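Local structure of dTDP-glucose 4,6-dehydratase (Klebsiella pneumoniae, 5U4Q) at residues F14-L23 with I223-L234; G173-F182 with A256-G264. The protein binds NAD and probably catalyses the dehydration of dTDP-glucose to its 4-keto-6-deoxy product. One frame throughout, in Å; residues are numbered along the deposited sequence. Where two conformers were deposited one is given.

Overall arrangement
Both contacts are buried and both reach NAD, with their centres about 15 Å apart. Contact 1 packs two helices through branched aliphatic side chains and carries its charged groups at a partly exposed margin. Contact 2 pairs two parallel strands, so backbone hydrogen bonds hold it and side chains pack on both sheet faces. Helix 223-234 links them: it leads along the chain toward strand 258-263 and lies against that same sheet, where Val233 CG1 is 3.7 Å from Thr177 CG2 and Ile226 and Ala229 meet Ile263. The cofactor is divided accordingly: helix 14-23 bonds the pyrophosphate, whereas Phe181 and Phe182 border the nicotinamide.

Contact 1. Residues F14-L23 with I223-L234. With NAD (nicotinamide-adenine-dinucleotide), chain C.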
loop_
_atom_site.group_PDB
_atom_site.type_symbol
_atom_site.label_atom_id
_atom_site.label_comp_id
_atom_site.label_asym_id
_atom_site.label_seq_id
_atom_site.Cartn_x
_atom_site.Cartn_y
_atom_site.Cartn_z
ATOM N N PHE A 14 6.402 -11.644 -19.394
ATOM C CA PHE A 14 7.816 -11.963 -19.500
ATOM C C PHE A 14 8.346 -12.893 -18.432
ATOM O O PHE A 14 8.757 -14.012 -18.708
ATOM C CB PHE A 14 8.603 -10.636 -19.523
ATOM C CG PHE A 14 10.113 -10.764 -19.503
ATOM C CD1 PHE A 14 10.787 -11.801 -20.104
ATOM C CD2 PHE A 14 10.868 -9.714 -18.965
ATOM C CE1 PHE A 14 12.180 -11.842 -20.113
ATOM C CE2 PHE A 14 12.247 -9.747 -18.971
ATOM C CZ PHE A 14 12.903 -10.808 -19.540
ATOM N N ILE A 15 8.345 -12.427 -17.193
ATOM C CA ILE A 15 8.932 -13.216 -16.129
ATOM C C ILE A 15 8.077 -14.469 -15.862
ATOM O O ILE A 15 8.618 -15.554 -15.737
ATOM C CB ILE A 15 9.164 -12.367 -14.858
ATOM C CG1 ILE A 15 10.086 -11.194 -15.206
ATOM C CG2 ILE A 15 9.768 -13.212 -13.752
ATOM C CD1 ILE A 15 10.345 -10.270 -14.052
ATOM N N GLY A 16 6.754 -14.305 -15.783
ATOM C CA GLY A 16 5.859 -15.449 -15.515
ATOM C C GLY A 16 5.980 -16.563 -16.515
ATOM O O GLY A 16 5.966 -17.747 -16.139
ATOM N N PHE A 17 6.126 -16.214 -17.792
ATOM C CA PHE A 17 6.315 -17.244 -18.816
ATOM C C PHE A 17 7.554 -18.082 -18.478
ATOM O O PHE A 17 7.523 -19.318 -18.450
ATOM C CB PHE A 17 6.480 -16.624 -20.209
ATOM C CG PHE A 17 7.180 -17.519 -21.169
ATOM C CD1 PHE A 17 6.569 -18.683 -21.637
ATOM C CD2 PHE A 17 8.463 -17.235 -21.601
ATOM C CE1 PHE A 17 7.229 -19.524 -22.501
ATOM C CE2 PHE A 17 9.118 -18.072 -22.478
ATOM C CZ PHE A 17 8.502 -19.225 -22.923
ATOM N N HIS A 18 8.682 -17.414 -18.238
ATOM C CA HIS A 18 9.896 -18.128 -17.936
ATOM C C HIS A 18 9.845 -18.978 -16.678
ATOM O O HIS A 18 10.395 -20.091 -16.661
ATOM C CB HIS A 18 11.096 -17.159 -17.872
ATOM C CG HIS A 18 11.543 -16.651 -19.198
ATOM N ND1 HIS A 18 12.510 -17.275 -19.958
ATOM C CD2 HIS A 18 11.176 -15.543 -19.884
ATOM C CE1 HIS A 18 12.723 -16.559 -21.051
ATOM N NE2 HIS A 18 11.923 -15.514 -21.038
ATOM N N ILE A 19 9.163 -18.485 -15.647
ATOM C CA ILE A 19 9.031 -19.245 -14.415
ATOM C C ILE A 19 8.153 -20.473 -14.686
ATOM O O ILE A 19 8.521 -21.584 -14.324
ATOM C CB ILE A 19 8.445 -18.395 -13.262
ATOM C CG1 ILE A 19 9.385 -17.225 -12.916
ATOM C CG2 ILE A 19 8.178 -19.261 -12.027
ATOM C CD1 ILE A 19 10.746 -17.618 -12.506
ATOM N N ALA A 20 7.023 -20.268 -15.361
ATOM C CA ALA A 20 6.143 -21.421 -15.666
ATOM C C ALA A 20 6.886 -22.465 -16.504
ATOM O O ALA A 20 6.804 -23.667 -16.244
ATOM C CB ALA A 20 4.928 -20.948 -16.401
ATOM N N GLN A 21 7.622 -22.015 -17.522
ATOM C CA GLN A 21 8.348 -22.944 -18.387
ATOM C C GLN A 21 9.369 -23.787 -17.579
ATOM O O GLN A 21 9.485 -25.004 -17.762
ATOM C CB GLN A 21 9.055 -22.156 -19.500
ATOM C CG GLN A 21 9.849 -23.001 -20.472
ATOM C CD GLN A 21 10.510 -22.134 -21.514
ATOM O OE1 GLN A 21 11.373 -21.264 -21.193
ATOM N NE2 GLN A 21 10.118 -22.328 -22.748
ATOM N N ARG A 22 10.107 -23.134 -16.690
ATOM C CA ARG A 22 11.092 -23.834 -15.879
ATOM C C ARG A 22 10.425 -24.854 -14.956
ATOM O O ARG A 22 10.899 -25.985 -14.810
ATOM C CB ARG A 22 11.936 -22.829 -15.088
ATOM C CG ARG A 22 12.915 -23.438 -14.119
ATOM C CD ARG A 22 13.994 -24.301 -14.768
ATOM N NE ARG A 22 14.836 -24.883 -13.726
ATOM C CZ ARG A 22 15.895 -24.283 -13.176
ATOM N NH1 ARG A 22 16.289 -23.087 -13.587
ATOM N NH2 ARG A 22 16.564 -24.887 -12.211
ATOM N N LEU A 23 9.313 -24.464 -14.344
ATOM C CA LEU A 23 8.635 -25.359 -13.402
ATOM C C LEU A 23 8.086 -26.571 -14.146
ATOM O O LEU A 23 8.149 -27.693 -13.637
ATOM C CB LEU A 23 7.533 -24.649 -12.625
ATOM C CG LEU A 23 7.990 -23.549 -11.644
ATOM C CD1 LEU A 23 6.810 -22.735 -11.155
ATOM C CD2 LEU A 23 8.785 -24.147 -10.488
ATOM N N ILE A 223 17.404 -12.916 -17.703
ATOM C CA ILE A 223 16.228 -13.694 -17.293
ATOM C C ILE A 223 16.556 -15.075 -16.728
ATOM O O ILE A 223 15.992 -15.450 -15.711
ATOM C CB ILE A 223 15.177 -13.766 -18.446
ATOM C CG1 ILE A 223 13.912 -14.497 -17.985
ATOM C CG2 ILE A 223 15.746 -14.398 -19.707
ATOM C CD1 ILE A 223 13.147 -13.823 -16.856
ATOM N N ASP A 224 17.479 -15.819 -17.328
ATOM C CA ASP A 224 17.758 -17.161 -16.793
ATOM C C ASP A 224 18.292 -17.130 -15.365
ATOM O O ASP A 224 18.015 -18.049 -14.577
ATOM C CB ASP A 224 18.719 -17.948 -17.676
ATOM C CG ASP A 224 18.117 -18.384 -19.004
ATOM O OD1 ASP A 224 16.958 -18.085 -19.314
ATOM O OD2 ASP A 224 18.866 -19.039 -19.768
ATOM N N ASP A 225 19.069 -16.095 -15.031
ATOM C CA ASP A 225 19.600 -15.934 -13.680
ATOM C C ASP A 225 18.460 -15.627 -12.706
ATOM O O ASP A 225 18.441 -16.158 -11.599
ATOM C CB ASP A 225 20.690 -14.863 -13.669
ATOM C CG ASP A 225 21.916 -15.287 -14.414
ATOM O OD1 ASP A 225 22.290 -16.478 -14.305
ATOM O OD2 ASP A 225 22.561 -14.410 -15.007
ATOM N N ILE A 226 17.511 -14.781 -13.112
ATOM C CA ILE A 226 16.325 -14.519 -12.289
ATOM C C ILE A 226 15.540 -15.819 -12.063
ATOM O O ILE A 226 15.134 -16.126 -10.936
ATOM C CB ILE A 226 15.396 -13.474 -12.959
ATOM C CG1 ILE A 226 16.073 -12.077 -12.989
ATOM C CG2 ILE A 226 14.017 -13.417 -12.291
ATOM C CD1 ILE A 226 16.354 -11.447 -11.631
ATOM N N VAL A 227 15.337 -16.578 -13.116
ATOM C CA VAL A 227 14.563 -17.824 -13.022
ATOM C C VAL A 227 15.207 -18.792 -12.034
ATOM O O VAL A 227 14.516 -19.359 -11.184
ATOM C CB VAL A 227 14.422 -18.490 -14.396
ATOM C CG1 VAL A 227 13.892 -19.922 -14.272
ATOM C CG2 VAL A 227 13.538 -17.665 -15.306
ATOM N N GLU A 228 16.516 -18.967 -12.118
ATOM C CA GLU A 228 17.204 -19.884 -11.209
ATOM C C GLU A 228 16.984 -19.449 -9.761
ATOM O O GLU A 228 16.674 -20.290 -8.910
ATOM C CB GLU A 228 18.701 -19.944 -11.544
ATOM C CG GLU A 228 19.482 -20.940 -10.707
ATOM C CD GLU A 228 19.017 -22.371 -10.884
ATOM O OE1 GLU A 228 18.570 -22.731 -11.987
ATOM O OE2 GLU A 228 19.135 -23.153 -9.910
ATOM N N ALA A 229 17.126 -18.152 -9.492
ATOM C CA ALA A 229 16.941 -17.645 -8.122
ATOM C C ALA A 229 15.517 -17.835 -7.615
ATOM O O ALA A 229 15.285 -18.262 -6.471
ATOM C CB ALA A 229 17.295 -16.183 -8.064
ATOM N N VAL A 230 14.551 -17.486 -8.443
ATOM C CA VAL A 230 13.163 -17.592 -8.030
ATOM C C VAL A 230 12.778 -19.031 -7.764
ATOM O O VAL A 230 12.079 -19.316 -6.797
ATOM C CB VAL A 230 12.232 -16.950 -9.080
ATOM C CG1 VAL A 230 10.763 -17.200 -8.777
ATOM C CG2 VAL A 230 12.516 -15.462 -9.182
ATOM N N VAL A 231 13.197 -19.951 -8.628
ATOM C CA VAL A 231 12.814 -21.350 -8.437
ATOM C C VAL A 231 13.464 -21.893 -7.144
ATOM O O VAL A 231 12.809 -22.652 -6.399
ATOM C CB VAL A 231 13.051 -22.194 -9.710
ATOM C CG1 VAL A 231 12.824 -23.673 -9.427
ATOM C CG2 VAL A 231 12.132 -21.708 -10.833
ATOM N N ARG A 232 14.690 -21.470 -6.829
ATOM C CA ARG A 232 15.344 -21.853 -5.539
ATOM C C ARG A 232 14.573 -21.236 -4.347
ATOM O O ARG A 232 14.313 -21.929 -3.358
ATOM C CB ARG A 232 16.814 -21.445 -5.474
ATOM C CG ARG A 232 17.689 -22.215 -6.446
ATOM C CD ARG A 232 19.146 -21.891 -6.309
ATOM N NE ARG A 232 19.915 -22.611 -7.340
ATOM C CZ ARG A 232 21.163 -23.043 -7.196
ATOM N NH1 ARG A 232 21.827 -22.878 -6.053
ATOM N NH2 ARG A 232 21.751 -23.680 -8.208
ATOM N N VAL A 233 14.200 -19.963 -4.453
ATOM C CA VAL A 233 13.468 -19.294 -3.375
ATOM C C VAL A 233 12.131 -19.957 -3.091
ATOM O O VAL A 233 11.730 -20.039 -1.929
ATOM C CB VAL A 233 13.251 -17.788 -3.656
ATOM C CG1 VAL A 233 12.227 -17.156 -2.702
ATOM C CG2 VAL A 233 14.567 -17.052 -3.569
ATOM N N LEU A 234 11.436 -20.407 -4.132
ATOM C CA LEU A 234 10.134 -21.059 -3.967
ATOM C C LEU A 234 10.253 -22.248 -3.007
ATOM O O LEU A 234 9.279 -22.551 -2.295
ATOM C CB LEU A 234 9.539 -21.489 -5.339
ATOM C CG LEU A 234 8.692 -20.423 -6.072
ATOM C CD1 LEU A 234 8.604 -20.689 -7.573
ATOM C CD2 LEU A 234 7.287 -20.341 -5.477
HETATM P PA NAD C . 4.706 -8.268 -17.960
HETATM O O1A NAD C . 5.399 -8.855 -19.128
HETATM O O2A NAD C . 3.804 -7.060 -18.122
HETATM O O5B NAD C . 3.895 -9.463 -17.233
HETATM C C5B NAD C . 2.846 -9.270 -16.292
HETATM C C4B NAD C . 1.628 -10.034 -16.785
HETATM O O4B NAD C . 0.599 -9.744 -15.820
HETATM C C3B NAD C . 1.135 -9.582 -18.153
HETATM O O3B NAD C . 1.149 -10.608 -19.158
HETATM C C2B NAD C . -0.265 -9.048 -17.848
HETATM O O2B NAD C . -1.223 -9.338 -18.885
HETATM C C1B NAD C . -0.628 -9.669 -16.500
HETATM N N9A NAD C . -1.593 -8.870 -15.725
HETATM C C8A NAD C . -1.514 -7.551 -15.439
HETATM N N7A NAD C . -2.583 -7.163 -14.738
HETATM C C5A NAD C . -3.352 -8.247 -14.552
HETATM C C6A NAD C . -4.660 -8.507 -13.917
HETATM N N6A NAD C . -5.348 -7.551 -13.308
HETATM N N1A NAD C . -5.106 -9.763 -13.972
HETATM C C2A NAD C . -4.449 -10.759 -14.583
HETATM N N3A NAD C . -3.266 -10.590 -15.209
HETATM C C4A NAD C . -2.701 -9.353 -15.209
HETATM O O3 NAD C . 5.750 -7.810 -16.820
HETATM P PN NAD C . 6.949 -8.643 -16.142
HETATM O O1N NAD C . 6.930 -10.071 -16.495
HETATM O O2N NAD C . 8.175 -7.757 -16.358
HETATM O O5D NAD C . 6.528 -8.451 -14.616
HETATM C C5D NAD C . 6.295 -9.505 -13.686
HETATM C C4D NAD C . 6.303 -8.870 -12.306
HETATM O O4D NAD C . 7.647 -8.458 -11.968
HETATM C C3D NAD C . 5.432 -7.639 -12.082
HETATM O O3D NAD C . 4.844 -7.750 -10.784
HETATM C C2D NAD C . 6.398 -6.478 -12.065
HETATM O O2D NAD C . 5.961 -5.379 -11.238
HETATM C C1D NAD C . 7.660 -7.110 -11.513
HETATM N N1N NAD C . 8.885 -6.444 -11.996
HETATM C C2N NAD C . 9.423 -6.684 -13.214
HETATM C C3N NAD C . 10.594 -6.033 -13.640
HETATM C C7N NAD C . 11.262 -6.249 -15.004
HETATM O O7N NAD C . 12.379 -5.756 -15.220
HETATM N N7N NAD C . 10.677 -6.918 -16.012
HETATM C C4N NAD C . 11.179 -5.107 -12.804
HETATM C C5N NAD C . 10.609 -4.861 -11.562
HETATM C C6N NAD C . 9.447 -5.521 -11.177
HETATM O O HOH W 1 14.621 -18.814 -18.493
#
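Ile223 sets its CG1 squarely over the imidazole of His18, 3.5 Å from the ring centroid and 13° off the normal, a CH-pi contact. With CG1 anti to the backbone N (chi1 -176°), the branch is carried over the ring, whose other face is covered near the rim by Phe17. Both ring nitrogens have partners: NE2 bonds to Pro187 O, and a water joins ND1 to Asp224 OD1. This is the close-packed part of two helices crossing at -60°. Val227 continues it, CG2 against His18 CB and CG1 against Arg22 CB, and Ile19 CD1 meets Val230 CG1 at 3.8 Å.

Packing is looser at both ends, where Ile15 CG2 touches Ile226 CG2, and Leu23 CD1 touches Leu234 CD1, only at 4.5 Å. The partly exposed flank is polar. In the conformer of Arg22 described here, one of two, NH1 and NH2 both grip Glu228 OE1, at 2.8 and 3.0 Å, while NE pairs with Glu26. Glu228 OE2 turns its anti lone pair to Arg232 NE (2.7 Å), so one carboxylate joins two arginines.

At the N-terminal end, Phe14 N donates to NAD O1A (3.0 Å) and Ile15 N to NAD O1N (2.8 Å). Backbone amides at a helix start, within the glycine-rich Gly-x-x-Gly-x-x-Gly motif, meeting the pyrophosphate are typical of a Rossmann dinucleotide-binding site.

Contact 2. Residues G173-F182 with A256-G264; sequences GIPTTGLRFF and APYRVYNIG. With NAD (nicotinamide-adenine-dinucleotide), chain C.
Arg259 O is gripped by two donors: Gly178 N from the facing strand at 2.8 Å, and a water at 3.0 Å that also bonds to Thr176 OG1, itself bonded to Ser169. The CA-H of Thr177 adds a weaker approach to the same oxygen. The two strands, 176-181 and 258-263, are parallel neighbours in the Rossmann sheet, and strand 123-129 flanks 176-181 on its other side. Six backbone bonds follow the parallel pattern, in which Thr176, Gly178 and Arg180 each donate and accept while the residues between them in that strand do neither across this pair. Arg180 N meets Tyr261 O at 2.8 Å. Its own carbonyl is used less regularly: Ile263 N, at 3.1 Å from Arg180 O, lies 41° out of the carbonyl plane.

On the face that bears Arg180 and Val260, the extended arginine chain crosses the valine at about a right angle, NE lying 3.4 Å from Val260 CG1. Gly178, with no side chain, leaves only its backbone beside Val260. The guanidinium is held by Glu162 and Tyr133, and Tyr133 also bonds to Asn262 OD1, so one phenol ties both strands.

The other face carries Thr177, Leu179, Tyr261 and Ile263. Thr177 CG2 touches the edge of the Tyr261 ring. With Ile263 CG1 anti to the backbone N (chi1 -176°), CG2 is left between the backbone N and the carbonyl carbon, and from there it lies over the Phe181 ring, offset toward the rim, 3.9 Å from its centroid and 27° off the normal. A water bridges Phe182 N and Ile263 O where the strands part. There the nicotinamide closes in: Phe181 CB is 3.3 Å from NAD C5N, and Phe182 O is 3.0 Å from NAD C4N, the carbon that carries hydride in NADH.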
loop_
_atom_site.group_PDB
_atom_site.type_symbol
_atom_site.label_atom_id
_atom_site.label_comp_id
_atom_site.label_asym_id
_atom_site.label_seq_id
_atom_site.Cartn_x
_atom_site.Cartn_y
_atom_site.Cartn_z
ATOM N N GLY A 173 -0.186 -17.441 9.384
ATOM C CA GLY A 173 1.000 -18.293 9.244
ATOM C C GLY A 173 1.361 -18.658 7.816
ATOM O O GLY A 173 2.111 -19.610 7.601
ATOM N N ILE A 174 0.821 -17.928 6.845
ATOM C CA ILE A 174 1.133 -18.172 5.442
ATOM C C ILE A 174 2.561 -17.682 5.210
ATOM O O ILE A 174 2.828 -16.496 5.399
ATOM C CB ILE A 174 0.209 -17.361 4.518
ATOM C CG1 ILE A 174 -1.261 -17.670 4.831
ATOM C CG2 ILE A 174 0.532 -17.664 3.056
ATOM C CD1 ILE A 174 -2.238 -16.615 4.350
ATOM N N PRO A 175 3.479 -18.560 4.788
ATOM C CA PRO A 175 4.825 -18.073 4.557
ATOM C C PRO A 175 4.898 -17.223 3.299
ATOM O O PRO A 175 4.376 -17.627 2.275
ATOM C CB PRO A 175 5.645 -19.362 4.427
ATOM C CG PRO A 175 4.796 -20.408 5.129
ATOM C CD PRO A 175 3.434 -20.027 4.681
ATOM N N THR A 176 5.482 -16.035 3.413
ATOM C CA THR A 176 5.550 -15.130 2.260
ATOM C C THR A 176 6.955 -14.655 2.035
ATOM O O THR A 176 7.694 -14.334 3.006
ATOM C CB THR A 176 4.610 -13.913 2.409
ATOM O OG1 THR A 176 5.001 -13.085 3.521
ATOM C CG2 THR A 176 3.158 -14.345 2.574
ATOM N N THR A 177 7.349 -14.618 0.754
ATOM C CA THR A 177 8.628 -14.069 0.342
ATOM C C THR A 177 8.396 -13.058 -0.797
ATOM O O THR A 177 7.936 -13.429 -1.890
ATOM C CB THR A 177 9.620 -15.152 -0.146
ATOM O OG1 THR A 177 9.783 -16.150 0.854
ATOM C CG2 THR A 177 10.976 -14.508 -0.464
ATOM N N GLY A 178 8.727 -11.790 -0.542
ATOM C CA GLY A 178 8.671 -10.763 -1.562
ATOM C C GLY A 178 10.036 -10.553 -2.195
ATOM O O GLY A 178 11.066 -10.619 -1.529
ATOM N N LEU A 179 10.043 -10.298 -3.489
ATOM C CA LEU A 179 11.295 -10.111 -4.240
ATOM C C LEU A 179 11.299 -8.743 -4.901
ATOM O O LEU A 179 10.454 -8.463 -5.750
ATOM C CB LEU A 179 11.428 -11.193 -5.293
ATOM C CG LEU A 179 11.515 -12.620 -4.778
ATOM C CD1 LEU A 179 11.496 -13.607 -5.931
ATOM C CD2 LEU A 179 12.747 -12.841 -3.920
ATOM N N ARG A 180 12.206 -7.867 -4.478
ATOM C CA ARG A 180 12.351 -6.528 -5.013
ATOM C C ARG A 180 13.201 -6.595 -6.264
ATOM O O ARG A 180 14.431 -6.641 -6.200
ATOM C CB ARG A 180 12.953 -5.548 -3.987
ATOM C CG ARG A 180 12.018 -5.259 -2.834
ATOM C CD ARG A 180 12.680 -4.398 -1.763
ATOM N NE ARG A 180 11.777 -4.203 -0.627
ATOM C CZ ARG A 180 12.142 -3.628 0.516
ATOM N NH1 ARG A 180 13.382 -3.214 0.674
ATOM N NH2 ARG A 180 11.276 -3.490 1.504
ATOM N N PHE A 181 12.509 -6.646 -7.407
ATOM C CA PHE A 181 13.149 -6.705 -8.715
ATOM C C PHE A 181 13.664 -5.323 -9.126
ATOM O O PHE A 181 13.090 -4.291 -8.790
ATOM C CB PHE A 181 12.146 -7.170 -9.766
ATOM C CG PHE A 181 11.789 -8.641 -9.682
ATOM C CD1 PHE A 181 12.615 -9.614 -10.232
ATOM C CD2 PHE A 181 10.626 -9.054 -9.061
ATOM C CE1 PHE A 181 12.276 -10.962 -10.162
ATOM C CE2 PHE A 181 10.276 -10.388 -9.003
ATOM C CZ PHE A 181 11.104 -11.357 -9.539
ATOM N N PHE A 182 14.768 -5.327 -9.867
ATOM C CA PHE A 182 15.369 -4.122 -10.427
ATOM C C PHE A 182 14.989 -4.104 -11.925
ATOM O O PHE A 182 13.843 -3.795 -12.240
ATOM C CB PHE A 182 16.869 -4.109 -10.072
ATOM C CG PHE A 182 17.104 -3.725 -8.631
ATOM C CD1 PHE A 182 16.738 -4.577 -7.596
ATOM C CD2 PHE A 182 17.614 -2.459 -8.318
ATOM C CE1 PHE A 182 16.901 -4.193 -6.276
ATOM C CE2 PHE A 182 17.789 -2.066 -7.006
ATOM C CZ PHE A 182 17.417 -2.928 -5.979
ATOM N N ALA A 256 6.947 -13.225 12.261
ATOM C CA ALA A 256 6.081 -13.985 11.372
ATOM C C ALA A 256 6.936 -14.605 10.269
ATOM O O ALA A 256 8.048 -14.140 10.023
ATOM C CB ALA A 256 5.061 -13.055 10.756
ATOM N N PRO A 257 6.403 -15.621 9.572
ATOM C CA PRO A 257 7.137 -16.274 8.438
ATOM C C PRO A 257 7.040 -15.385 7.184
ATOM O O PRO A 257 6.363 -15.725 6.211
ATOM C CB PRO A 257 6.397 -17.607 8.273
ATOM C CG PRO A 257 5.016 -17.304 8.742
ATOM C CD PRO A 257 5.182 -16.367 9.902
ATOM N N TYR A 258 7.748 -14.267 7.250
ATOM C CA TYR A 258 7.711 -13.187 6.268
ATOM C C TYR A 258 9.118 -12.746 5.949
ATOM O O TYR A 258 9.918 -12.469 6.854
ATOM C CB TYR A 258 6.955 -12.006 6.868
ATOM C CG TYR A 258 7.224 -10.613 6.288
ATOM C CD1 TYR A 258 6.413 -10.094 5.263
ATOM C CD2 TYR A 258 8.220 -9.784 6.801
ATOM C CE1 TYR A 258 6.638 -8.826 4.750
ATOM C CE2 TYR A 258 8.446 -8.501 6.298
ATOM C CZ TYR A 258 7.628 -8.017 5.283
ATOM O OH TYR A 258 7.859 -6.744 4.789
ATOM N N ARG A 259 9.436 -12.663 4.659
ATOM C CA ARG A 259 10.753 -12.189 4.225
ATOM C C ARG A 259 10.649 -11.406 2.936
ATOM O O ARG A 259 9.796 -11.706 2.094
ATOM C CB ARG A 259 11.711 -13.352 3.947
ATOM C CG ARG A 259 12.241 -14.086 5.161
ATOM C CD ARG A 259 13.161 -13.219 5.994
ATOM N NE ARG A 259 13.793 -14.026 7.033
ATOM C CZ ARG A 259 13.178 -14.436 8.137
ATOM N NH1 ARG A 259 13.838 -15.183 9.015
ATOM N NH2 ARG A 259 11.915 -14.111 8.364
ATOM N N VAL A 260 11.545 -10.426 2.781
ATOM C CA VAL A 260 11.659 -9.625 1.557
ATOM C C VAL A 260 13.157 -9.626 1.207
ATOM O O VAL A 260 14.004 -9.458 2.087
ATOM C CB VAL A 260 11.102 -8.189 1.654
ATOM C CG1 VAL A 260 11.319 -7.471 0.331
ATOM C CG2 VAL A 260 9.623 -8.205 2.034
ATOM N N TYR A 261 13.472 -9.865 -0.066
ATOM C CA TYR A 261 14.834 -9.841 -0.569
ATOM C C TYR A 261 14.972 -8.979 -1.819
ATOM O O TYR A 261 14.077 -8.950 -2.673
ATOM C CB TYR A 261 15.300 -11.244 -0.980
ATOM C CG TYR A 261 15.327 -12.229 0.162
ATOM C CD1 TYR A 261 16.365 -12.218 1.110
ATOM C CD2 TYR A 261 14.323 -13.178 0.305
ATOM C CE1 TYR A 261 16.358 -13.107 2.168
ATOM C CE2 TYR A 261 14.306 -14.066 1.368
ATOM C CZ TYR A 261 15.326 -14.024 2.298
ATOM O OH TYR A 261 15.296 -14.927 3.334
ATOM N N ASN A 262 16.105 -8.292 -1.935
ATOM C CA ASN A 262 16.484 -7.717 -3.230
ATOM C C ASN A 262 16.919 -8.848 -4.158
ATOM O O ASN A 262 17.551 -9.811 -3.730
ATOM C CB ASN A 262 17.686 -6.788 -3.126
ATOM C CG ASN A 262 17.377 -5.461 -2.478
ATOM O OD1 ASN A 262 16.265 -4.946 -2.542
ATOM N ND2 ASN A 262 18.411 -4.856 -1.919
ATOM N N ILE A 263 16.576 -8.726 -5.426
ATOM C CA ILE A 263 17.038 -9.687 -6.439
ATOM C C ILE A 263 17.583 -8.866 -7.616
ATOM O O ILE A 263 16.882 -8.041 -8.175
ATOM C CB ILE A 263 15.930 -10.671 -6.821
ATOM C CG1 ILE A 263 16.462 -11.725 -7.795
ATOM C CG2 ILE A 263 14.705 -9.966 -7.395
ATOM C CD1 ILE A 263 15.459 -12.811 -8.088
ATOM N N GLY A 264 18.836 -9.088 -7.965
ATOM C CA GLY A 264 19.464 -8.270 -9.005
ATOM C C GLY A 264 20.913 -8.642 -9.274
ATOM O O GLY A 264 21.375 -9.688 -8.847
HETATM P PA NAD C . 4.706 -8.268 -17.960
HETATM O O1A NAD C . 5.399 -8.855 -19.128
HETATM O O2A NAD C . 3.804 -7.060 -18.122
HETATM O O5B NAD C . 3.895 -9.463 -17.233
HETATM C C5B NAD C . 2.846 -9.270 -16.292
HETATM C C4B NAD C . 1.628 -10.034 -16.785
HETATM O O4B NAD C . 0.599 -9.744 -15.820
HETATM C C3B NAD C . 1.135 -9.582 -18.153
HETATM O O3B NAD C . 1.149 -10.608 -19.158
HETATM C C2B NAD C . -0.265 -9.048 -17.848
HETATM O O2B NAD C . -1.223 -9.338 -18.885
HETATM C C1B NAD C . -0.628 -9.669 -16.500
HETATM N N9A NAD C . -1.593 -8.870 -15.725
HETATM C C8A NAD C . -1.514 -7.551 -15.439
HETATM N N7A NAD C . -2.583 -7.163 -14.738
HETATM C C5A NAD C . -3.352 -8.247 -14.552
HETATM C C6A NAD C . -4.660 -8.507 -13.917
HETATM N N6A NAD C . -5.348 -7.551 -13.308
HETATM N N1A NAD C . -5.106 -9.763 -13.972
HETATM C C2A NAD C . -4.449 -10.759 -14.583
HETATM N N3A NAD C . -3.266 -10.590 -15.209
HETATM C C4A NAD C . -2.701 -9.353 -15.209
HETATM O O3 NAD C . 5.750 -7.810 -16.820
HETATM P PN NAD C . 6.949 -8.643 -16.142
HETATM O O1N NAD C . 6.930 -10.071 -16.495
HETATM O O2N NAD C . 8.175 -7.757 -16.358
HETATM O O5D NAD C . 6.528 -8.451 -14.616
HETATM C C5D NAD C . 6.295 -9.505 -13.686
HETATM C C4D NAD C . 6.303 -8.870 -12.306
HETATM O O4D NAD C . 7.647 -8.458 -11.968
HETATM C C3D NAD C . 5.432 -7.639 -12.082
HETATM O O3D NAD C . 4.844 -7.750 -10.784
HETATM C C2D NAD C . 6.398 -6.478 -12.065
HETATM O O2D NAD C . 5.961 -5.379 -11.238
HETATM C C1D NAD C . 7.660 -7.110 -11.513
HETATM N N1N NAD C . 8.885 -6.444 -11.996
HETATM C C2N NAD C . 9.423 -6.684 -13.214
HETATM C C3N NAD C . 10.594 -6.033 -13.640
HETATM C C7N NAD C . 11.262 -6.249 -15.004
HETATM O O7N NAD C . 12.379 -5.756 -15.220
HETATM N N7N NAD C . 10.677 -6.918 -16.012
HETATM C C4N NAD C . 11.179 -5.107 -12.804
HETATM C C5N NAD C . 10.609 -4.861 -11.562
HETATM C C6N NAD C . 9.447 -5.521 -11.177
HETATM O O HOH W 2 6.853 -11.265 2.284
HETATM O O HOH W 3 15.972 -7.746 -10.705
#